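Local coordinates for D-isomer specific 2-hydroxyacid dehydrogenase family protein (Desulfovibrio vulgaris, PDB 5TX7), which probably catalyses the NAD-dependent interconversion of D-2-hydroxyacids and the corresponding 2-oxoacids, at residues A[284-287]-A[288-291]. Numbering follows the deposited sequence.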
loop_
_atom_site.group_PDB
_atom_site.type_symbol
_atom_site.label_atom_id
_atom_site.label_comp_id
_atom_site.label_asym_id
_atom_site.label_seq_id
_atom_site.Cartn_x
_atom_site.Cartn_y
_atom_site.Cartn_z
ATOM N N THR A 284 5.599 11.882 5.951
ATOM C CA THR A 284 6.790 11.404 5.275
ATOM C C THR A 284 7.539 12.632 4.723
ATOM O O THR A 284 6.914 13.621 4.390
ATOM C CB THR A 284 6.427 10.384 4.143
ATOM O OG1 THR A 284 5.400 10.904 3.309
ATOM C CG2 THR A 284 5.897 9.091 4.737
ATOM N N PRO A 285 8.889 12.571 4.647
ATOM C CA PRO A 285 9.697 13.760 4.396
ATOM C C PRO A 285 9.858 14.133 2.912
ATOM O O PRO A 285 10.963 14.050 2.367
ATOM C CB PRO A 285 11.041 13.373 5.025
ATOM C CG PRO A 285 11.126 11.925 4.751
ATOM C CD PRO A 285 9.743 11.421 5.001
ATOM N N HIS A 286 8.761 14.534 2.266
ATOM C CA HIS A 286 8.777 15.019 0.895
ATOM C C HIS A 286 9.514 14.074 -0.052
ATOM O O HIS A 286 10.426 14.479 -0.764
ATOM C CB HIS A 286 9.372 16.425 0.868
ATOM C CG HIS A 286 8.979 17.229 -0.326
ATOM N ND1 HIS A 286 9.139 18.599 -0.377
ATOM C CD2 HIS A 286 8.445 16.863 -1.517
ATOM C CE1 HIS A 286 8.730 19.040 -1.557
ATOM N NE2 HIS A 286 8.288 18.010 -2.259
ATOM N N LEU A 287 9.094 12.817 -0.053
ATOM C CA LEU A 287 9.728 11.762 -0.824
ATOM C C LEU A 287 8.761 11.022 -1.763
ATOM O O LEU A 287 9.096 9.969 -2.284
ATOM C CB LEU A 287 10.415 10.772 0.148
ATOM C CG LEU A 287 9.594 10.064 1.223
ATOM C CD1 LEU A 287 8.546 9.137 0.642
ATOM C CD2 LEU A 287 10.480 9.262 2.158
ATOM N N ALA A 288 7.574 11.561 -1.982
ATOM C CA ALA A 288 6.563 10.872 -2.804
ATOM C C ALA A 288 7.056 10.715 -4.248
ATOM O O ALA A 288 6.802 9.701 -4.893
ATOM C CB ALA A 288 5.249 11.624 -2.775
ATOM N N TRP A 289 7.761 11.741 -4.725
ATOM C CA TRP A 289 8.391 11.805 -6.067
ATOM C C TRP A 289 9.544 10.855 -6.325
ATOM O O TRP A 289 10.015 10.756 -7.466
ATOM C CB TRP A 289 8.956 13.223 -6.292
ATOM C CG TRP A 289 10.105 13.534 -5.343
ATOM C CD1 TRP A 289 10.006 13.953 -4.046
ATOM C CD2 TRP A 289 11.513 13.394 -5.610
ATOM N NE1 TRP A 289 11.259 14.092 -3.498
ATOM C CE2 TRP A 289 12.200 13.751 -4.431
ATOM C CE3 TRP A 289 12.256 13.010 -6.737
ATOM C CZ2 TRP A 289 13.596 13.756 -4.343
ATOM C CZ3 TRP A 289 13.648 12.995 -6.647
ATOM C CH2 TRP A 289 14.308 13.361 -5.452
ATOM N N ALA A 290 10.034 10.195 -5.283
ATOM C CA ALA A 290 11.428 9.728 -5.244
ATOM C C ALA A 290 11.669 8.239 -5.430
ATOM O O ALA A 290 12.699 7.733 -4.968
ATOM C CB ALA A 290 12.048 10.179 -3.942
ATOM N N SER A 291 10.776 7.519 -6.114
ATOM C CA SER A 291 11.044 6.107 -6.380
ATOM C C SER A 291 12.270 5.976 -7.296
ATOM O O SER A 291 12.558 6.884 -8.089
ATOM C CB SER A 291 9.863 5.413 -7.038
ATOM O OG SER A 291 9.746 5.820 -8.398
#
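Leu287 to Ala290 form a type I beta turn, closed by Ala290 N donating to Leu287 O at 3.2 Å, in the loop between strand 281-283 and helix 292-310; just upstream, Pro285 centres an inverse gamma turn. The indole of Trp289 reaches back over this turn: NE1 gives its hydrogen to His286 O at 2.9 Å, a rather bent bond (136° at the hydrogen) with the oxygen lying close to the indole plane. Trp289 CG sits between its backbone N and carbonyl carbon (chi1 66°), which swings the ring toward that oxygen and lays one face over Ala290 CB. The imidazole of His286 crosses the indole at about a right angle, its CD2 4.2 Å from Trp289 CD1. Within the turn, Leu287 CB and Ala290 CB make a loose apolar contact at 4.4 Å. Trp136 of the second subunit meets both rings. His286 ND1 bonds to Glu267, consistent with the His-Glu pair of this family's active site, while Asp262 takes bonds from Leu287 N and Ala288 N. The indole bond fixes the His286 backbone carbonyl while Glu267 holds ND1, which together probably help to orient the imidazole.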